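Side-chain contacts in uncharacterized protein MJ0764 (Methanocaldococcus jannaschii, PDB 2B8M), which is of unknown function but adopts the double-stranded beta-helix fold of the RmlC-like cupin family: residues V18-N23 with Q28-V33; Y7-D12 with E95-K100; T59-L62 with E66-N69; I86-I89 with I93-F96. All blocks are in the same frame, centred on the assembly; numbering follows the deposited sequence.

In the fold
From the N terminus, the 7-12 segment opens the longest loop, which contact 2 closes only when the chain returns along 95-100. Nested inside it is contact 1, the hairpin of strands 17-23 and 28-35, and after that in series comes contact 3, the hairpin of 57-62 and 68-71. Contact 4 follows contact 3, joining 86-89 to 93-96 across a short turn, and shares E95 and F96 with contact 2. Contacts 1 and 2 meet in one sheet, where H31 bonds to E95; contact 3 lies in the other, beside strand 83-87. Contact 4 ties the two sheets of the cupin barrel together. Contacts 1, 2 and 3 also touch the second subunit.

Contact 1: residues V18-N23 with Q28-V33; sequences VEKLVN and QINHIV. With EDO (1,2-ethanediol), chain F; SO4 (sulfate ion), chain B.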
# COMPACT_ATOMS: atom_id res chain seq x y z
N VAL A 18 5.86 0.74 14.27
CA VAL A 18 6.25 -0.25 13.26
C VAL A 18 5.28 -1.43 13.29
O VAL A 18 5.44 -2.39 14.06
CB VAL A 18 7.72 -0.72 13.41
CG1 VAL A 18 8.07 -1.74 12.34
CG2 VAL A 18 8.67 0.46 13.34
N GLU A 19 4.28 -1.37 12.42
CA GLU A 19 3.20 -2.35 12.37
C GLU A 19 3.37 -3.34 11.23
O GLU A 19 3.11 -3.02 10.07
CB GLU A 19 1.83 -1.65 12.25
CG GLU A 19 1.54 -0.78 13.40
CD GLU A 19 0.17 -0.14 13.36
OE1 GLU A 19 -0.18 0.52 12.35
OE2 GLU A 19 -0.50 -0.23 14.40
N LYS A 20 3.77 -4.56 11.59
CA LYS A 20 3.99 -5.63 10.63
C LYS A 20 2.70 -6.39 10.53
O LYS A 20 2.48 -7.34 11.25
CB LYS A 20 5.13 -6.50 11.10
CG LYS A 20 6.44 -5.69 11.06
CD LYS A 20 7.66 -6.54 11.37
CE LYS A 20 8.22 -7.22 10.12
NZ LYS A 20 9.24 -8.27 10.44
N LEU A 21 1.83 -5.90 9.66
CA LEU A 21 0.43 -6.30 9.69
C LEU A 21 0.10 -7.49 8.85
O LEU A 21 -0.46 -8.46 9.37
CB LEU A 21 -0.45 -5.13 9.30
CG LEU A 21 -0.57 -4.05 10.41
CD1 LEU A 21 -1.18 -2.83 9.77
CD2 LEU A 21 -1.34 -4.51 11.62
N VAL A 22 0.41 -7.42 7.56
CA VAL A 22 0.07 -8.45 6.59
C VAL A 22 1.34 -9.23 6.27
O VAL A 22 2.38 -8.62 5.95
CB VAL A 22 -0.49 -7.85 5.29
CG1 VAL A 22 -0.80 -8.94 4.25
CG2 VAL A 22 -1.75 -7.04 5.57
N ASN A 23 1.24 -10.55 6.35
CA ASN A 23 2.40 -11.45 6.13
C ASN A 23 1.89 -12.76 5.58
O ASN A 23 1.65 -13.70 6.33
CB ASN A 23 3.10 -11.71 7.45
CG ASN A 23 4.39 -12.50 7.28
OD1 ASN A 23 5.10 -12.33 6.28
ND2 ASN A 23 4.73 -13.32 8.29
N GLN A 28 3.84 -9.00 1.87
CA GLN A 28 3.93 -8.39 3.18
C GLN A 28 3.56 -6.91 3.07
O GLN A 28 3.95 -6.21 2.12
CB GLN A 28 5.31 -8.54 3.80
CG GLN A 28 5.76 -9.91 4.02
CD GLN A 28 7.21 -9.97 4.47
OE1 GLN A 28 8.09 -9.32 3.89
NE2 GLN A 28 7.47 -10.74 5.51
N ILE A 29 2.76 -6.44 4.02
CA ILE A 29 2.40 -5.04 4.09
C ILE A 29 2.57 -4.56 5.52
O ILE A 29 1.94 -5.05 6.45
CB ILE A 29 0.95 -4.77 3.57
CG1 ILE A 29 0.72 -5.37 2.18
CG2 ILE A 29 0.68 -3.25 3.57
CD1 ILE A 29 -0.67 -5.23 1.66
N ASN A 30 3.44 -3.57 5.69
CA ASN A 30 3.69 -2.94 6.99
C ASN A 30 3.28 -1.48 6.96
O ASN A 30 3.24 -0.86 5.90
CB ASN A 30 5.17 -3.11 7.37
CG ASN A 30 5.61 -4.53 7.30
OD1 ASN A 30 4.83 -5.45 7.59
ND2 ASN A 30 6.86 -4.76 6.93
N HIS A 31 2.97 -0.94 8.15
CA HIS A 31 2.64 0.45 8.32
C HIS A 31 3.63 1.06 9.29
O HIS A 31 3.82 0.54 10.39
CB HIS A 31 1.23 0.57 8.83
CG HIS A 31 0.85 1.96 9.22
ND1 HIS A 31 0.57 2.30 10.52
CD2 HIS A 31 0.73 3.09 8.50
CE1 HIS A 31 0.26 3.58 10.58
NE2 HIS A 31 0.33 4.08 9.36
N ILE A 32 4.27 2.13 8.88
CA ILE A 32 5.33 2.74 9.68
C ILE A 32 5.06 4.25 9.88
O ILE A 32 4.72 4.96 8.94
CB ILE A 32 6.74 2.53 9.09
CG1 ILE A 32 7.00 1.01 8.95
CG2 ILE A 32 7.79 3.16 9.96
CD1 ILE A 32 8.20 0.65 8.26
N VAL A 33 5.20 4.69 11.13
CA VAL A 33 5.24 6.08 11.49
C VAL A 33 6.54 6.38 12.18
O VAL A 33 6.91 5.73 13.17
CB VAL A 33 4.04 6.48 12.38
CG1 VAL A 33 4.06 7.98 12.69
CG2 VAL A 33 2.77 6.07 11.70
C1 EDO F . 5.22 -1.46 17.29
O1 EDO F . 6.02 -0.31 16.94
C2 EDO F . 3.82 -1.27 16.73
O2 EDO F . 3.46 0.10 16.76
S SO4 B . 10.76 -9.49 7.20
O1 SO4 B . 10.35 -10.52 6.24
O2 SO4 B . 9.58 -8.97 7.89
O3 SO4 B . 11.69 -10.04 8.18
O4 SO4 B . 11.42 -8.40 6.50
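Q28 sends its side-chain amide along N23, and NE2 donates to N23 OD1 at 3.0 Å from above the plane of the N23 amide, 42° out of it. The same nitrogen reaches sulfate O1, and K20 NZ holds sulfate O2 at 2.7 Å; N46 and K100 complete the surroundings of this anion, probably from the crystallisation liquor. At I29 the antiparallel pairing of the hairpin 17-23/28-35, at the edge of the chain's five-stranded sheet, carries a classic beta bulge: I29 O accepts from V22 N (3.0 Å) and weakly from L21 N. The branched side chains of V22 and I29 lie side by side, CB to CB 3.8 Å, with H50 of the second subunit packed on both. N30 brings its CA to 3.1 Å from E19 O. H31, its ring swung out with CG opposite the backbone N (chi1 172°), meets E19 at the ring edge; ND1 donates to OE1 over 2.7 Å, on the anti side of the carboxylate. I32 brings CG2 loosely against V18 CG2. K10 N, donating to E19 OE1, fixes that carboxylate. With ND1 on E19 and NE2 on E95, the imidazole is held between two carboxylates, a setting likely to stabilise its protonated form.

Contact 2: residues Y7-D12 with E95-K100; sequences YEFKRD and EFFVVK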
# COMPACT_ATOMS: atom_id res chain seq x y z
N TYR A 7 -7.48 -6.06 8.80
CA TYR A 7 -6.38 -5.61 9.63
C TYR A 7 -6.64 -4.16 9.94
O TYR A 7 -7.25 -3.42 9.14
CB TYR A 7 -5.06 -5.66 8.83
CG TYR A 7 -4.72 -7.01 8.28
CD1 TYR A 7 -5.37 -7.53 7.14
CD2 TYR A 7 -3.72 -7.81 8.89
CE1 TYR A 7 -5.06 -8.85 6.64
CE2 TYR A 7 -3.39 -9.07 8.39
CZ TYR A 7 -4.07 -9.58 7.28
OH TYR A 7 -3.71 -10.82 6.77
N GLU A 8 -6.14 -3.70 11.07
CA GLU A 8 -6.22 -2.27 11.39
C GLU A 8 -4.82 -1.70 11.61
O GLU A 8 -3.94 -2.40 12.16
CB GLU A 8 -7.08 -2.01 12.62
CG GLU A 8 -8.51 -2.44 12.50
CD GLU A 8 -9.20 -2.55 13.82
OE1 GLU A 8 -8.50 -2.58 14.87
OE2 GLU A 8 -10.46 -2.58 13.86
N PHE A 9 -4.61 -0.49 11.08
CA PHE A 9 -3.39 0.27 11.27
C PHE A 9 -3.71 1.52 12.09
O PHE A 9 -4.83 2.07 12.03
CB PHE A 9 -2.68 0.56 9.94
CG PHE A 9 -3.40 1.54 9.00
CD1 PHE A 9 -3.27 2.91 9.15
CD2 PHE A 9 -4.15 1.06 7.95
CE1 PHE A 9 -3.90 3.78 8.26
CE2 PHE A 9 -4.81 1.93 7.07
CZ PHE A 9 -4.67 3.28 7.23
N LYS A 10 -2.73 1.95 12.88
CA LYS A 10 -2.94 3.11 13.76
C LYS A 10 -3.05 4.42 12.98
O LYS A 10 -2.18 4.73 12.20
CB LYS A 10 -1.77 3.22 14.75
CG LYS A 10 -2.00 4.20 15.88
CD LYS A 10 -0.99 3.94 17.03
CE LYS A 10 -1.51 4.50 18.34
NZ LYS A 10 -0.51 4.34 19.45
N ARG A 11 -4.14 5.15 13.21
CA ARG A 11 -4.35 6.47 12.59
C ARG A 11 -3.82 7.58 13.45
O ARG A 11 -3.86 7.53 14.69
CB ARG A 11 -5.83 6.73 12.40
CG ARG A 11 -6.47 5.78 11.43
CD ARG A 11 -7.95 5.98 11.39
NE ARG A 11 -8.58 5.36 12.53
CZ ARG A 11 -9.38 5.98 13.40
NH1 ARG A 11 -9.66 7.27 13.27
NH2 ARG A 11 -9.91 5.29 14.40
N ASP A 12 -3.35 8.62 12.78
CA ASP A 12 -2.93 9.83 13.43
C ASP A 12 -1.93 9.56 14.54
O ASP A 12 -1.93 10.26 15.51
CB ASP A 12 -4.15 10.56 13.99
CG ASP A 12 -5.21 10.80 12.94
OD1 ASP A 12 -4.82 11.19 11.81
OD2 ASP A 12 -6.41 10.60 13.24
N GLU A 95 4.87 9.05 7.59
CA GLU A 95 4.01 7.90 7.60
C GLU A 95 4.03 7.23 6.22
O GLU A 95 3.79 7.89 5.21
CB GLU A 95 2.57 8.30 7.99
CG GLU A 95 1.70 7.10 8.20
CD GLU A 95 0.30 7.44 8.65
OE1 GLU A 95 0.01 8.64 8.80
OE2 GLU A 95 -0.52 6.51 8.83
N PHE A 96 4.30 5.93 6.20
CA PHE A 96 4.33 5.17 4.93
C PHE A 96 3.87 3.74 5.12
O PHE A 96 3.88 3.22 6.25
CB PHE A 96 5.69 5.24 4.23
CG PHE A 96 6.82 4.77 5.04
CD1 PHE A 96 7.33 5.55 6.05
CD2 PHE A 96 7.39 3.53 4.81
CE1 PHE A 96 8.42 5.10 6.82
CE2 PHE A 96 8.45 3.07 5.56
CZ PHE A 96 8.96 3.85 6.59
N PHE A 97 3.47 3.12 4.02
CA PHE A 97 3.31 1.68 3.95
C PHE A 97 4.46 1.07 3.20
O PHE A 97 5.00 1.67 2.28
CB PHE A 97 2.00 1.29 3.29
CG PHE A 97 0.80 1.77 4.05
CD1 PHE A 97 0.28 3.05 3.83
CD2 PHE A 97 0.22 0.97 5.03
CE1 PHE A 97 -0.78 3.48 4.57
CE2 PHE A 97 -0.86 1.40 5.75
CZ PHE A 97 -1.35 2.64 5.54
N VAL A 98 4.79 -0.15 3.60
CA VAL A 98 5.81 -0.94 2.95
C VAL A 98 5.10 -2.14 2.35
O VAL A 98 4.41 -2.85 3.06
CB VAL A 98 6.85 -1.45 3.95
CG1 VAL A 98 7.87 -2.30 3.28
CG2 VAL A 98 7.55 -0.29 4.66
N VAL A 99 5.26 -2.33 1.04
CA VAL A 99 4.66 -3.44 0.33
C VAL A 99 5.81 -4.27 -0.20
O VAL A 99 6.71 -3.77 -0.87
CB VAL A 99 3.77 -2.96 -0.83
CG1 VAL A 99 3.32 -4.16 -1.69
CG2 VAL A 99 2.62 -2.12 -0.33
N LYS A 100 5.80 -5.56 0.11
CA LYS A 100 6.88 -6.43 -0.32
C LYS A 100 6.28 -7.62 -1.03
O LYS A 100 5.38 -8.29 -0.51
CB LYS A 100 7.75 -6.85 0.87
CG LYS A 100 8.40 -5.71 1.62
CD LYS A 100 8.87 -6.15 2.98
CE LYS A 100 9.90 -7.22 2.88
NZ LYS A 100 10.36 -7.68 4.22
O HOH W 1 -0.71 6.95 11.93
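F97 drives the edge of its ring into the face of F9, a T-shaped pair with centroids 5.0 Å apart and planes at 85°. F97 CZ stands over the centre of the F9 ring, 3.8 Å from F9 CZ. Phenylalanine suits both places, one offering a flat pi face and the other the C-H edge that meets it. The F9 ring reaches inward because its CG sits between the backbone N and the carbonyl carbon (chi1 68°), a crowded position. Beside the rings, E95 stretches out an extended side chain, and a water that donates to K10 O at 2.7 Å also gives a weak bond to E95 OE2. Further out, H31 packs its ring against both phenylalanines and bonds through NE2 to E95 OE2; I53 and I52 of the second subunit lie against F9 and F97 respectively. A serine in place of F9 would probably open a gap beside F97 and H31 and leave the F97 edge without its aromatic face. With apolar rings screening one flank, the E95 carboxylate probably relies on H31 for much of its charge balance, joining the N-terminal segment to the sheet through a small polar network.

Contact 3: residues T59-L62 with E66-N69; sequences TLTL and EPHN. With EDO (1,2-ethanediol), chain G.
T59 OG1 donates to N69 OD1 over 2.7 Å, tilted 25° from the carbonyl plane of the asparagine; the hydroxyl is brought there by a first torsion that sets OG1 opposite the carbonyl carbon (chi1 -61°). T59 and N69 form a non-hydrogen-bonded antiparallel pair, so here the side chains supply the link. The next pair, L60 and H68, is hydrogen-bonded: L60 N donates to H68 O at 2.8 Å, and L60 O accepts from H68 N at 2.9 Å in a straight bond. Next to this pair a water accepts from L62 N and stands near both L60 O and E66 O. The segments belong to the hairpin of strands 57-62 and 68-71, at one margin of the four-stranded sheet of the cupin barrel, with strand 83-87 running along its inner side. A valine in place of T59 would probably leave N69 OD1 without this donor and the asparagine amide freer to turn. The other branch of T59, its methyl CG2, touches P67 CB at 3.6 Å; T61 OG1 meets the same carbon from further along the strand, so the rigid ring of P67 rests alongside two threonines. On the other face, H68 NE2 shares a 2.7 Å hydrogen bond with O2 of an ethanediol, probably from the crystallisation liquor, and ND1 bonds to E4 of the second subunit.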
# COMPACT_ATOMS: atom_id res chain seq x y z
N THR A 59 13.80 10.52 4.07
CA THR A 59 15.15 10.58 3.55
C THR A 59 15.60 9.14 3.40
O THR A 59 15.71 8.38 4.38
CB THR A 59 16.04 11.41 4.50
OG1 THR A 59 15.53 12.73 4.58
CG2 THR A 59 17.45 11.50 3.98
N LEU A 60 15.84 8.76 2.15
CA LEU A 60 16.15 7.39 1.76
C LEU A 60 17.56 7.34 1.19
O LEU A 60 17.89 8.00 0.23
CB LEU A 60 15.16 6.95 0.68
CG LEU A 60 15.36 5.53 0.19
CD1 LEU A 60 15.07 4.54 1.29
CD2 LEU A 60 14.47 5.26 -1.02
N THR A 61 18.44 6.59 1.84
CA THR A 61 19.79 6.39 1.35
C THR A 61 19.92 4.95 0.90
O THR A 61 19.74 4.02 1.70
CB THR A 61 20.87 6.74 2.42
OG1 THR A 61 20.59 8.04 2.97
CG2 THR A 61 22.21 6.79 1.79
N LEU A 62 20.26 4.78 -0.38
CA LEU A 62 20.43 3.49 -0.97
C LEU A 62 21.88 3.33 -1.39
O LEU A 62 22.47 4.21 -2.04
CB LEU A 62 19.53 3.30 -2.19
CG LEU A 62 18.03 3.41 -1.99
CD1 LEU A 62 17.36 3.07 -3.30
CD2 LEU A 62 17.53 2.51 -0.88
N GLU A 66 23.91 9.52 -2.55
CA GLU A 66 23.49 10.57 -1.63
C GLU A 66 22.05 10.30 -1.16
O GLU A 66 21.27 9.61 -1.82
CB GLU A 66 23.59 11.94 -2.30
CG GLU A 66 25.01 12.30 -2.74
CD GLU A 66 26.02 12.22 -1.59
OE1 GLU A 66 25.72 12.75 -0.49
OE2 GLU A 66 27.10 11.62 -1.80
N PRO A 67 21.71 10.81 0.03
CA PRO A 67 20.36 10.64 0.51
C PRO A 67 19.38 11.34 -0.42
O PRO A 67 19.68 12.43 -0.91
CB PRO A 67 20.38 11.33 1.88
CG PRO A 67 21.63 12.11 1.92
CD PRO A 67 22.58 11.50 1.00
N HIS A 68 18.27 10.68 -0.74
CA HIS A 68 17.24 11.29 -1.58
C HIS A 68 15.98 11.52 -0.74
O HIS A 68 15.61 10.64 0.05
CB HIS A 68 16.97 10.43 -2.82
CG HIS A 68 18.14 10.31 -3.75
ND1 HIS A 68 18.30 9.25 -4.61
CD2 HIS A 68 19.21 11.11 -3.94
CE1 HIS A 68 19.42 9.40 -5.29
NE2 HIS A 68 20.00 10.51 -4.91
N ASN A 69 15.33 12.67 -0.91
CA ASN A 69 14.11 12.98 -0.16
C ASN A 69 12.85 12.75 -0.96
O ASN A 69 12.75 13.16 -2.11
CB ASN A 69 14.13 14.42 0.34
CG ASN A 69 15.30 14.68 1.30
OD1 ASN A 69 15.62 13.87 2.15
ND2 ASN A 69 15.89 15.84 1.17
C1 EDO G . 23.64 10.50 -6.72
O1 EDO G . 23.69 9.85 -5.46
C2 EDO G . 23.34 11.96 -6.42
O2 EDO G . 22.06 12.00 -5.79
O HOH W 2 19.79 7.28 -1.89

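Contact 4: residues I86-I89 with I93-F96; sequences IQNI and ILEF
I86 and N88 face L94 and F96 across two chain segments that no backbone hydrogen bond joins; their nearest CA atoms, those of N88 and L94, stand 6.3 Å apart. Side chains therefore carry the contact. I86 and F96 come at each other from opposite directions, and I86 CG2 reaches F96 CZ at 3.8 Å. The second branch, I86 CD1, lies 3.9 Å from F96 CE2, so both branches of the isoleucine come against the end of the ring from the same side, obliquely. F96 gets there with CG lodged between its own N and carbonyl carbon (chi1 57°). Closer to the turn, N88 and L94 slide past each other: N88 CB is 3.9 Å from L94 CD2, and the flat amide runs along L94 CB, with N88 CG 3.7 Å from it. Asparagine suits this buried corner because its amide finds backbone and hydroxyl partners, ND2 donating to L34 O and OD1 bonding to S91 OG, while its CB still packs on leucine. M58 lies against both L94 and F96, and L60 and L51 against I86, extending the apolar cluster. Strand 83-87 belongs to one sheet and strand 93-100 to the other, so these residues form part of the hydrophobic filling between the two sheets of a cupin double-stranded beta-helix.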
# COMPACT_ATOMS: atom_id res chain seq x y z
N ILE A 86 16.08 4.29 5.90
CA ILE A 86 14.98 5.22 5.95
C ILE A 86 15.06 6.03 7.19
O ILE A 86 15.01 5.50 8.30
CB ILE A 86 13.62 4.48 5.93
CG1 ILE A 86 13.41 3.77 4.59
CG2 ILE A 86 12.45 5.41 6.18
CD1 ILE A 86 12.21 2.81 4.61
N GLN A 87 15.10 7.34 7.00
CA GLN A 87 15.14 8.31 8.09
C GLN A 87 14.05 9.36 7.91
O GLN A 87 13.66 9.68 6.79
CB GLN A 87 16.48 9.04 8.12
CG GLN A 87 17.71 8.19 8.23
CD GLN A 87 18.92 9.06 8.09
OE1 GLN A 87 19.61 9.38 9.08
NE2 GLN A 87 19.18 9.48 6.87
N ASN A 88 13.51 9.86 9.04
CA ASN A 88 12.78 11.09 9.03
C ASN A 88 13.57 12.21 9.66
O ASN A 88 13.65 12.35 10.88
CB ASN A 88 11.42 10.96 9.72
CG ASN A 88 10.60 12.25 9.65
OD1 ASN A 88 10.91 13.17 8.88
ND2 ASN A 88 9.60 12.35 10.49
N ILE A 89 14.15 13.01 8.80
CA ILE A 89 14.91 14.18 9.22
C ILE A 89 14.07 15.46 9.09
O ILE A 89 14.16 16.35 9.93
CB ILE A 89 16.16 14.31 8.36
CG1 ILE A 89 17.02 13.05 8.50
CG2 ILE A 89 16.97 15.55 8.75
CD1 ILE A 89 18.25 13.06 7.63
N ILE A 93 6.22 14.29 11.15
CA ILE A 93 5.74 12.93 11.14
C ILE A 93 5.83 12.37 9.72
O ILE A 93 5.25 12.92 8.77
CB ILE A 93 4.25 12.84 11.58
CG1 ILE A 93 4.03 13.28 13.03
CG2 ILE A 93 3.71 11.44 11.37
CD1 ILE A 93 4.56 12.28 14.08
N LEU A 94 6.51 11.23 9.59
CA LEU A 94 6.59 10.53 8.32
C LEU A 94 5.80 9.28 8.50
O LEU A 94 6.06 8.54 9.45
CB LEU A 94 8.01 10.10 8.01
CG LEU A 94 8.37 9.07 6.92
CD1 LEU A 94 7.91 9.52 5.53
CD2 LEU A 94 9.82 8.88 6.88
N GLU A 95 4.87 9.05 7.59
CA GLU A 95 4.01 7.90 7.60
C GLU A 95 4.03 7.23 6.22
O GLU A 95 3.79 7.89 5.21
CB GLU A 95 2.57 8.30 7.99
CG GLU A 95 1.70 7.10 8.20
CD GLU A 95 0.30 7.44 8.65
OE1 GLU A 95 0.01 8.64 8.80
OE2 GLU A 95 -0.52 6.51 8.83
N PHE A 96 4.30 5.93 6.20
CA PHE A 96 4.33 5.17 4.93
C PHE A 96 3.87 3.74 5.12
O PHE A 96 3.88 3.22 6.25
CB PHE A 96 5.69 5.24 4.23
CG PHE A 96 6.82 4.77 5.04
CD1 PHE A 96 7.33 5.55 6.05
CD2 PHE A 96 7.39 3.53 4.81
CE1 PHE A 96 8.42 5.10 6.82
CE2 PHE A 96 8.45 3.07 5.56
CZ PHE A 96 8.96 3.85 6.59